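Local coordinates for uric acid degradation bifunctional protein PucL (Bacillus subtilis, PDB 6A4M) that catalyses the oxidation of urate as a urate oxidase and, as a bifunctional uric acid degradation protein, probably also carries a decarboxylase activity, at residues Y204-D209 against P215-A220; R225-T230 against A253-L258; K69-R74 against H89-R94. All blocks are in the same frame, centred on the assembly; numbering follows the deposited sequence.

Contact 1 of 3, residues Y204-D209 against P215-A220; sequences YENTND and PARYVA
Arg217 and Asp209 form the charged half of this contact. NE of Arg217 donates to OD1 of Asp209 over 3.2 Å; the oxygen lies at the guanidinium edge, in its plane, whereas NE sits above the carboxylate plane. Because the two flat groups stand 80° apart, the salt bridge is no coplanar two-pronged pair: NH2 of Arg217 reaches Asp209 OD2 at 2.9 Å through a weak bond, and NE to OD2 is weak as well. A bend at chi3 (55°) folds the arginine back onto the acid.

The neutral hydrogen bond has the same direction, but a backbone donor: Val219 N gives its hydrogen to Tyr204 OH over 2.9 Å, at the edge of the ring and in its plane.

Apolar contact flanks that bond, with Tyr204 CE2 3.7 Å from Val219 CG2. Arg217 O also lies near the ring plane, 3.6 Å from CE2 of Tyr204. Tyr218 is directed away, its hydroxyl bonded to Glu85 and Arg32.

Together these bonds draw in the loop between strand 194-204 and helix 221-233, ending at the N-cap Ala220: the strand-to-helix connection of the T-fold to which uricases belong.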
loop_
_atom_site.group_PDB
_atom_site.type_symbol
_atom_site.label_atom_id
_atom_site.label_comp_id
_atom_site.label_asym_id
_atom_site.label_seq_id
_atom_site.Cartn_x
_atom_site.Cartn_y
_atom_site.Cartn_z
ATOM N N TYR A 204 -12.760 0.359 2.123
ATOM C CA TYR A 204 -13.657 1.490 1.896
ATOM C C TYR A 204 -15.099 1.078 2.178
ATOM O O TYR A 204 -15.489 -0.057 1.906
ATOM C CB TYR A 204 -13.570 1.974 0.451
ATOM C CG TYR A 204 -12.265 2.620 0.054
ATOM C CD1 TYR A 204 -11.157 1.849 -0.300
ATOM C CD2 TYR A 204 -12.145 4.008 -0.008
ATOM C CE1 TYR A 204 -9.963 2.444 -0.688
ATOM C CE2 TYR A 204 -10.958 4.610 -0.394
ATOM C CZ TYR A 204 -9.870 3.826 -0.731
ATOM O OH TYR A 204 -8.696 4.424 -1.120
ATOM N N GLU A 205 -15.882 2.011 2.715
ATOM C CA GLU A 205 -17.334 1.840 2.829
ATOM C C GLU A 205 -17.933 1.759 1.424
ATOM O O GLU A 205 -18.722 0.864 1.125
ATOM C CB GLU A 205 -17.962 3.008 3.602
ATOM C CG GLU A 205 -19.401 2.769 4.054
ATOM C CD GLU A 205 -20.145 4.050 4.409
ATOM O OE1 GLU A 205 -19.498 5.080 4.701
ATOM O OE2 GLU A 205 -21.394 4.027 4.396
ATOM N N ASN A 206 -17.529 2.700 0.575
ATOM C CA ASN A 206 -17.956 2.762 -0.821
ATOM C C ASN A 206 -16.808 2.309 -1.720
ATOM O O ASN A 206 -15.778 2.974 -1.814
ATOM C CB ASN A 206 -18.406 4.187 -1.161
ATOM C CG ASN A 206 -19.741 4.543 -0.522
ATOM O OD1 ASN A 206 -20.651 3.712 -0.442
ATOM N ND2 ASN A 206 -19.866 5.784 -0.063
ATOM N N THR A 207 -17.006 1.177 -2.389
ATOM C CA THR A 207 -15.931 0.486 -3.105
ATOM C C THR A 207 -15.405 1.269 -4.334
ATOM O O THR A 207 -14.251 1.099 -4.734
ATOM C CB THR A 207 -16.369 -0.965 -3.461
ATOM O OG1 THR A 207 -15.232 -1.832 -3.469
ATOM C CG2 THR A 207 -17.096 -1.046 -4.805
ATOM N N ASN A 208 -16.258 2.116 -4.915
ATOM C CA ASN A 208 -15.874 3.050 -5.989
ATOM C C ASN A 208 -14.882 4.144 -5.569
ATOM O O ASN A 208 -14.150 4.663 -6.414
ATOM C CB ASN A 208 -17.118 3.719 -6.606
ATOM C CG ASN A 208 -17.948 2.767 -7.457
ATOM O OD1 ASN A 208 -17.665 1.569 -7.561
ATOM N ND2 ASN A 208 -18.994 3.306 -8.074
ATOM N N ASP A 209 -14.861 4.497 -4.284
ATOM C CA ASP A 209 -13.904 5.486 -3.761
ATOM C C ASP A 209 -12.450 5.017 -3.865
ATOM O O ASP A 209 -11.531 5.835 -3.867
ATOM C CB ASP A 209 -14.204 5.819 -2.294
ATOM C CG ASP A 209 -15.567 6.462 -2.091
ATOM O OD1 ASP A 209 -16.299 6.693 -3.076
ATOM O OD2 ASP A 209 -15.908 6.740 -0.924
ATOM N N PRO A 215 -11.031 11.917 -7.197
ATOM C CA PRO A 215 -9.754 11.766 -6.478
ATOM C C PRO A 215 -9.782 12.175 -4.996
ATOM O O PRO A 215 -8.973 11.672 -4.215
ATOM C CB PRO A 215 -8.785 12.667 -7.268
ATOM C CG PRO A 215 -9.532 13.141 -8.470
ATOM C CD PRO A 215 -10.982 13.059 -8.126
ATOM N N ALA A 216 -10.704 13.063 -4.621
ATOM C CA ALA A 216 -10.840 13.524 -3.230
ATOM C C ALA A 216 -11.263 12.433 -2.236
ATOM O O ALA A 216 -11.035 12.579 -1.031
ATOM C CB ALA A 216 -11.812 14.694 -3.159
ATOM N N ARG A 217 -11.877 11.359 -2.738
ATOM C CA ARG A 217 -12.315 10.223 -1.916
ATOM C C ARG A 217 -11.327 9.038 -1.915
ATOM O O ARG A 217 -11.623 7.990 -1.341
ATOM C CB ARG A 217 -13.704 9.765 -2.382
ATOM C CG ARG A 217 -14.703 10.918 -2.481
ATOM C CD ARG A 217 -16.150 10.484 -2.691
ATOM N NE ARG A 217 -16.629 9.542 -1.676
ATOM C CZ ARG A 217 -16.881 9.836 -0.397
ATOM N NH1 ARG A 217 -16.724 11.070 0.086
ATOM N NH2 ARG A 217 -17.307 8.871 0.416
ATOM N N TYR A 218 -10.157 9.210 -2.528
ATOM C CA TYR A 218 -9.125 8.175 -2.559
ATOM C C TYR A 218 -8.205 8.290 -1.344
ATOM O O TYR A 218 -7.786 9.396 -0.981
ATOM C CB TYR A 218 -8.292 8.312 -3.831
ATOM C CG TYR A 218 -7.195 7.279 -4.002
ATOM C CD1 TYR A 218 -7.502 5.949 -4.288
ATOM C CD2 TYR A 218 -5.847 7.639 -3.911
ATOM C CE1 TYR A 218 -6.498 5.005 -4.466
ATOM C CE2 TYR A 218 -4.840 6.700 -4.089
ATOM C CZ TYR A 218 -5.170 5.386 -4.365
ATOM O OH TYR A 218 -4.186 4.446 -4.548
ATOM N N VAL A 219 -7.897 7.143 -0.735
ATOM C CA VAL A 219 -6.926 7.055 0.355
ATOM C C VAL A 219 -5.610 6.529 -0.218
ATOM O O VAL A 219 -5.503 5.352 -0.568
ATOM C CB VAL A 219 -7.427 6.130 1.486
ATOM C CG1 VAL A 219 -6.438 6.113 2.647
ATOM C CG2 VAL A 219 -8.811 6.575 1.954
ATOM N N ALA A 220 -4.621 7.409 -0.323
ATOM C CA ALA A 220 -3.310 7.039 -0.843
ATOM C C ALA A 220 -2.479 6.346 0.239
ATOM O O ALA A 220 -2.544 6.712 1.416
ATOM C CB ALA A 220 -2.580 8.268 -1.369
#

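Contact 2 of 3, residues R225-T230 against A253-L258; sequences RDLAST and ARFPQL
Leu227 of helix 221-233 meets Arg254 and Phe255 at the C-terminal end of helix 240-254, and its side chain carries the whole contact from the first helix. CB of Leu227 leaves the helix in the direction of the other segment, but its nearest partner there, Phe255 CE2, is still 6.1 Å away. CG, the branch point, brings the chain closer, and there the two methyls part. CD1 continues the extended line of the side chain, trans to CA (chi2 166°), and is the atom that makes both contacts. CD1 of Leu227 lies 3.9 Å from CE2 of Phe255, approaching the ring obliquely, and 4.2 Å from CB of Arg254. CD2 of Leu227 diverges from this line and stays 4.9 Å from CB of Arg254.

The partners offer different surfaces to that methyl. Phe255 is the first residue to leave the helical conformation after helix 240-254; its CB points toward helix 221-233, and CE2 of its ring is what the methyl reaches. Arg254 presents the aliphatic base of its side chain; the rest bends at chi2 and chi3, and the guanidinium pairs with Glu26. Around the trio, Leu227 also touches Arg250 and Ile251 of helix 240-254 and Ile24 from a loop, so the leucine is covered by both, beside the paired helices of the T-fold.

At the base of the leucine, carbonyl O of Leu227 accepts the hydroxyl OG1 of Thr230 at 2.8 Å, a bond internal to the helix.

The contact itself is purely apolar, carbon against carbon with just 98 Å² buried. Such chemistry probably depends on close fit and exclusion of water rather than on directed bonds; the guanidinium of Arg254 meets Glu26, while its CB faces the leucine.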
loop_
_atom_site.group_PDB
_atom_site.type_symbol
_atom_site.label_atom_id
_atom_site.label_comp_id
_atom_site.label_asym_id
_atom_site.label_seq_id
_atom_site.Cartn_x
_atom_site.Cartn_y
_atom_site.Cartn_z
ATOM N N ARG A 225 1.006 5.971 5.230
ATOM C CA ARG A 225 2.398 5.798 5.638
ATOM C C ARG A 225 2.906 6.961 6.496
ATOM O O ARG A 225 3.495 6.739 7.553
ATOM C CB ARG A 225 3.263 5.635 4.382
ATOM C CG ARG A 225 4.743 5.365 4.611
ATOM C CD ARG A 225 5.599 6.620 4.525
ATOM N NE ARG A 225 5.297 7.436 3.347
ATOM C CZ ARG A 225 5.734 7.212 2.107
ATOM N NH1 ARG A 225 6.521 6.174 1.822
ATOM N NH2 ARG A 225 5.373 8.043 1.130
ATOM N N ASP A 226 2.674 8.191 6.040
ATOM C CA ASP A 226 3.111 9.385 6.777
ATOM C C ASP A 226 2.323 9.576 8.074
ATOM O O ASP A 226 2.895 9.962 9.095
ATOM C CB ASP A 226 3.002 10.642 5.908
ATOM C CG ASP A 226 3.960 10.633 4.723
ATOM O OD1 ASP A 226 4.967 9.891 4.738
ATOM O OD2 ASP A 226 3.705 11.389 3.764
ATOM N N LEU A 227 1.018 9.312 8.032
ATOM C CA LEU A 227 0.195 9.267 9.251
ATOM C C LEU A 227 0.788 8.336 10.307
ATOM O O LEU A 227 0.870 8.695 11.483
ATOM C CB LEU A 227 -1.243 8.820 8.940
ATOM C CG LEU A 227 -2.276 9.931 8.759
ATOM C CD1 LEU A 227 -3.546 9.383 8.120
ATOM C CD2 LEU A 227 -2.590 10.585 10.098
ATOM N N ALA A 228 1.198 7.146 9.865
ATOM C CA ALA A 228 1.778 6.130 10.742
ATOM C C ALA A 228 3.060 6.591 11.436
ATOM O O ALA A 228 3.312 6.183 12.566
ATOM C CB ALA A 228 2.036 4.840 9.973
ATOM N N SER A 229 3.863 7.419 10.762
ATOM C CA SER A 229 5.096 7.958 11.346
ATOM C C SER A 229 4.885 9.224 12.190
ATOM O O SER A 229 5.678 9.471 13.100
ATOM C CB SER A 229 6.153 8.210 10.261
ATOM O OG SER A 229 5.858 9.362 9.499
ATOM N N THR A 230 3.840 10.011 11.907
ATOM C CA THR A 230 3.506 11.196 12.729
ATOM C C THR A 230 2.944 10.781 14.084
ATOM O O THR A 230 3.338 11.323 15.114
ATOM C CB THR A 230 2.487 12.140 12.051
ATOM O OG1 THR A 230 1.274 11.429 11.778
ATOM C CG2 THR A 230 3.053 12.732 10.758
ATOM N N ALA A 253 -10.192 8.724 11.530
ATOM C CA ALA A 253 -10.552 10.129 11.749
ATOM C C ALA A 253 -10.277 10.980 10.507
ATOM O O ALA A 253 -11.124 11.775 10.088
ATOM C CB ALA A 253 -9.798 10.693 12.947
ATOM N N ARG A 254 -9.100 10.787 9.920
ATOM C CA ARG A 254 -8.672 11.561 8.753
ATOM C C ARG A 254 -9.367 11.119 7.453
ATOM O O ARG A 254 -9.455 11.903 6.506
ATOM C CB ARG A 254 -7.149 11.472 8.603
ATOM C CG ARG A 254 -6.507 12.638 7.869
ATOM C CD ARG A 254 -6.592 13.976 8.604
ATOM N NE ARG A 254 -6.141 13.927 9.998
ATOM C CZ ARG A 254 -6.022 14.992 10.794
ATOM N NH1 ARG A 254 -6.285 16.225 10.351
ATOM N NH2 ARG A 254 -5.614 14.827 12.052
ATOM N N PHE A 255 -9.850 9.873 7.410
ATOM C CA PHE A 255 -10.532 9.323 6.234
ATOM C C PHE A 255 -11.864 8.667 6.626
ATOM O O PHE A 255 -11.904 7.463 6.880
ATOM C CB PHE A 255 -9.634 8.308 5.511
ATOM C CG PHE A 255 -8.369 8.901 4.959
ATOM C CD1 PHE A 255 -8.404 9.715 3.833
ATOM C CD2 PHE A 255 -7.138 8.644 5.561
ATOM C CE1 PHE A 255 -7.238 10.270 3.319
ATOM C CE2 PHE A 255 -5.969 9.193 5.051
ATOM C CZ PHE A 255 -6.019 10.008 3.927
ATOM N N PRO A 256 -12.960 9.458 6.683
ATOM C CA PRO A 256 -14.286 8.885 7.016
ATOM C C PRO A 256 -14.871 7.902 5.975
ATOM O O PRO A 256 -15.781 7.141 6.305
ATOM C CB PRO A 256 -15.182 10.125 7.189
ATOM C CG PRO A 256 -14.467 11.237 6.507
ATOM C CD PRO A 256 -13.003 10.932 6.608
ATOM N N GLN A 257 -14.357 7.942 4.744
ATOM C CA GLN A 257 -14.601 6.902 3.712
ATOM C C GLN A 257 -14.384 5.462 4.205
ATOM O O GLN A 257 -15.104 4.549 3.790
ATOM C CB GLN A 257 -13.677 7.073 2.489
ATOM C CG GLN A 257 -13.548 8.464 1.877
ATOM C CD GLN A 257 -12.196 9.111 2.148
ATOM O OE1 GLN A 257 -11.392 9.302 1.236
ATOM N NE2 GLN A 257 -11.941 9.445 3.401
ATOM N N LEU A 258 -13.376 5.265 5.057
ATOM C CA LEU A 258 -12.949 3.925 5.472
ATOM C C LEU A 258 -13.836 3.342 6.570
ATOM O O LEU A 258 -14.283 4.055 7.469
ATOM C CB LEU A 258 -11.488 3.951 5.942
ATOM C CG LEU A 258 -10.468 4.511 4.942
ATOM C CD1 LEU A 258 -9.083 4.577 5.566
ATOM C CD2 LEU A 258 -10.446 3.689 3.660
#

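Contact 3 of 3, residues K69-R74 against H89-R94; sequences KNFIQR and HYVAHR
Phe71 and Ile72 on helix 64-78 pack against Val91 and Arg94 on helix 84-98, the two consecutive helices that a T-fold inserts between antiparallel strands, here 36-45 and 104-121. The short helical segments run at 135° to each other, steeply inclined from antiparallel, with axes 10.5 Å apart at closest approach.

The 89-94 segment, already inside helix 84-98, starts with His89, whose ring stacks on Tyr211 rather than on the neighbouring helix. Tyr90 comes next and leans to the end of helix 64-78, where its hydroxyl is bonded to Ser78 and its ring meets His75.

Val91 is the centre of the interface, its CA being the nearest to that of Ile72 at 6.7 Å. The methyl CG1, placed anti to the backbone N (chi1 171°), meets Ile72 CG1 at 4.2 Å, the two side chains crossing at about a right angle. The same methyl is 4.4 Å from Phe71 CE1, so it sits beside both apolar residues of the facing helix. Val91 also reaches Leu107, and Ile72 reaches Val41 and Cys43, which joins the pair to strands 36-45 and 104-121. The carbonyl O of Val91 lies at the edge of the Phe71 ring, near its plane.

Three residues on, Arg94 contributes its CB, 3.7 Å from Phe71 CZ. Beyond that atom the chain bends at chi2 and chi3 and leads away, with NH1 in a salt bridge to Asp97; of the side chain, CB is what meets the ring, while the backbone carbonyl of Arg94 also touches it. Phe71 is further enclosed by ring stacks with His75 and Phe95. Its outermost carbon, CZ, ends 3.6 Å from the carbonyl O of Arg94, an oxygen already hydrogen-bonded to OG1 of Thr98.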
loop_
_atom_site.group_PDB
_atom_site.type_symbol
_atom_site.label_atom_id
_atom_site.label_comp_id
_atom_site.label_asym_id
_atom_site.label_seq_id
_atom_site.Cartn_x
_atom_site.Cartn_y
_atom_site.Cartn_z
ATOM N N LYS A 69 -2.071 -13.817 -18.905
ATOM C CA LYS A 69 -0.902 -12.933 -18.860
ATOM C C LYS A 69 -1.040 -11.820 -19.892
ATOM O O LYS A 69 -0.913 -10.641 -19.556
ATOM C CB LYS A 69 0.392 -13.731 -19.098
ATOM C CG LYS A 69 1.658 -12.897 -19.298
ATOM C CD LYS A 69 2.844 -13.768 -19.678
ATOM C CE LYS A 69 2.844 -14.156 -21.151
ATOM N NZ LYS A 69 3.307 -13.052 -22.035
ATOM N N ASN A 70 -1.304 -12.208 -21.137
ATOM C CA ASN A 70 -1.461 -11.247 -22.237
ATOM C C ASN A 70 -2.660 -10.317 -22.027
ATOM O O ASN A 70 -2.581 -9.130 -22.333
ATOM C CB ASN A 70 -1.565 -11.969 -23.589
ATOM C CG ASN A 70 -0.291 -12.716 -23.961
ATOM O OD1 ASN A 70 0.796 -12.402 -23.477
ATOM N ND2 ASN A 70 -0.422 -13.713 -24.822
ATOM N N PHE A 71 -3.750 -10.866 -21.488
ATOM C CA PHE A 71 -4.959 -10.103 -21.153
ATOM C C PHE A 71 -4.656 -8.997 -20.142
ATOM O O PHE A 71 -5.066 -7.853 -20.330
ATOM C CB PHE A 71 -6.029 -11.047 -20.591
ATOM C CG PHE A 71 -7.392 -10.428 -20.449
ATOM C CD1 PHE A 71 -7.740 -9.718 -19.301
ATOM C CD2 PHE A 71 -8.346 -10.588 -21.446
ATOM C CE1 PHE A 71 -9.003 -9.163 -19.165
ATOM C CE2 PHE A 71 -9.613 -10.039 -21.310
ATOM C CZ PHE A 71 -9.942 -9.325 -20.169
ATOM N N ILE A 72 -3.944 -9.357 -19.074
ATOM C CA ILE A 72 -3.539 -8.411 -18.028
ATOM C C ILE A 72 -2.641 -7.309 -18.596
ATOM O O ILE A 72 -2.865 -6.129 -18.323
ATOM C CB ILE A 72 -2.842 -9.144 -16.848
ATOM C CG1 ILE A 72 -3.878 -9.967 -16.066
ATOM C CG2 ILE A 72 -2.135 -8.170 -15.901
ATOM C CD1 ILE A 72 -3.290 -11.119 -15.281
ATOM N N GLN A 73 -1.644 -7.700 -19.387
ATOM C CA GLN A 73 -0.647 -6.758 -19.903
ATOM C C GLN A 73 -1.214 -5.740 -20.888
ATOM O O GLN A 73 -0.934 -4.542 -20.765
ATOM C CB GLN A 73 0.534 -7.506 -20.526
ATOM C CG GLN A 73 1.405 -8.171 -19.473
ATOM C CD GLN A 73 2.561 -8.961 -20.050
ATOM O OE1 GLN A 73 2.509 -9.438 -21.187
ATOM N NE2 GLN A 73 3.616 -9.114 -19.255
ATOM N N ARG A 74 -2.010 -6.207 -21.849
ATOM C CA ARG A 74 -2.624 -5.299 -22.820
ATOM C C ARG A 74 -3.701 -4.414 -22.178
ATOM O O ARG A 74 -3.880 -3.266 -22.592
ATOM C CB ARG A 74 -3.140 -6.050 -24.056
ATOM C CG ARG A 74 -4.418 -6.854 -23.881
ATOM C CD ARG A 74 -4.767 -7.602 -25.161
ATOM N NE ARG A 74 -5.656 -8.734 -24.883
ATOM C CZ ARG A 74 -5.324 -10.028 -24.924
ATOM N NH1 ARG A 74 -4.095 -10.438 -25.252
ATOM N NH2 ARG A 74 -6.251 -10.938 -24.637
ATOM N N HIS A 89 -9.923 -3.481 -10.818
ATOM C CA HIS A 89 -11.372 -3.413 -11.069
ATOM C C HIS A 89 -11.704 -3.523 -12.561
ATOM O O HIS A 89 -12.610 -4.264 -12.945
ATOM C CB HIS A 89 -11.938 -2.115 -10.480
ATOM C CG HIS A 89 -13.409 -1.933 -10.688
ATOM N ND1 HIS A 89 -13.924 -1.009 -11.572
ATOM C CD2 HIS A 89 -14.474 -2.540 -10.117
ATOM C CE1 HIS A 89 -15.243 -1.058 -11.537
ATOM N NE2 HIS A 89 -15.603 -1.978 -10.661
ATOM N N TYR A 90 -10.957 -2.784 -13.381
ATOM C CA TYR A 90 -11.046 -2.871 -14.842
ATOM C C TYR A 90 -10.834 -4.313 -15.303
ATOM O O TYR A 90 -11.733 -4.915 -15.890
ATOM C CB TYR A 90 -10.009 -1.924 -15.470
ATOM C CG TYR A 90 -9.912 -1.901 -16.986
ATOM C CD1 TYR A 90 -11.052 -1.924 -17.795
ATOM C CD2 TYR A 90 -8.668 -1.800 -17.612
ATOM C CE1 TYR A 90 -10.950 -1.873 -19.183
ATOM C CE2 TYR A 90 -8.560 -1.750 -18.996
ATOM C CZ TYR A 90 -9.700 -1.783 -19.779
ATOM O OH TYR A 90 -9.574 -1.741 -21.151
ATOM N N VAL A 91 -9.671 -4.870 -14.969
ATOM C CA VAL A 91 -9.290 -6.233 -15.371
ATOM C C VAL A 91 -10.295 -7.282 -14.860
ATOM O O VAL A 91 -10.660 -8.198 -15.604
ATOM C CB VAL A 91 -7.836 -6.574 -14.923
ATOM C CG1 VAL A 91 -7.497 -8.045 -15.145
ATOM C CG2 VAL A 91 -6.832 -5.706 -15.670
ATOM N N ALA A 92 -10.749 -7.135 -13.614
ATOM C CA ALA A 92 -11.718 -8.065 -13.016
ATOM C C ALA A 92 -13.018 -8.105 -13.812
ATOM O O ALA A 92 -13.475 -9.179 -14.207
ATOM C CB ALA A 92 -12.008 -7.689 -11.570
ATOM N N HIS A 93 -13.598 -6.925 -14.038
ATOM C CA HIS A 93 -14.828 -6.779 -14.834
ATOM C C HIS A 93 -14.684 -7.345 -16.250
ATOM O O HIS A 93 -15.541 -8.109 -16.704
ATOM C CB HIS A 93 -15.270 -5.309 -14.906
ATOM C CG HIS A 93 -16.178 -4.897 -13.790
ATOM N ND1 HIS A 93 -17.520 -4.644 -13.979
ATOM C CD2 HIS A 93 -15.943 -4.709 -12.470
ATOM C CE1 HIS A 93 -18.069 -4.311 -12.826
ATOM N NE2 HIS A 93 -17.136 -4.344 -11.893
ATOM N N ARG A 94 -13.597 -6.979 -16.927
ATOM C CA ARG A 94 -13.359 -7.416 -18.304
ATOM C C ARG A 94 -13.099 -8.920 -18.432
ATOM O O ARG A 94 -13.466 -9.511 -19.447
ATOM C CB ARG A 94 -12.215 -6.614 -18.955
ATOM C CG ARG A 94 -12.438 -5.101 -19.064
ATOM C CD ARG A 94 -13.838 -4.711 -19.522
ATOM N NE ARG A 94 -14.178 -5.364 -20.787
ATOM C CZ ARG A 94 -15.412 -5.620 -21.230
ATOM N NH1 ARG A 94 -16.495 -5.280 -20.529
ATOM N NH2 ARG A 94 -15.563 -6.224 -22.407
#

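From the N terminus, contact 3 comes first: 69-74 meets 89-94 and closes the helical hairpin of 64-78 and 84-98. Some 110 residues later, contact 1 closes a short loop between strand 194-204 and helix 221-233. Contact 2 then opens on that helix and closes on 253-258, tying it to the end of helix 240-254. The three loops follow in series, neither nested nor crossed. Contacts 1 and 2 adjoin, through a probable hydrogen bond from Glu205 N to Gln257 O and through Val219 packing on Phe255 and Leu258. Contact 3 touches neither: its nearest atoms are about 5 Å from contact 1, and its centre about 30 Å from that of contact 2, across the chain's centre.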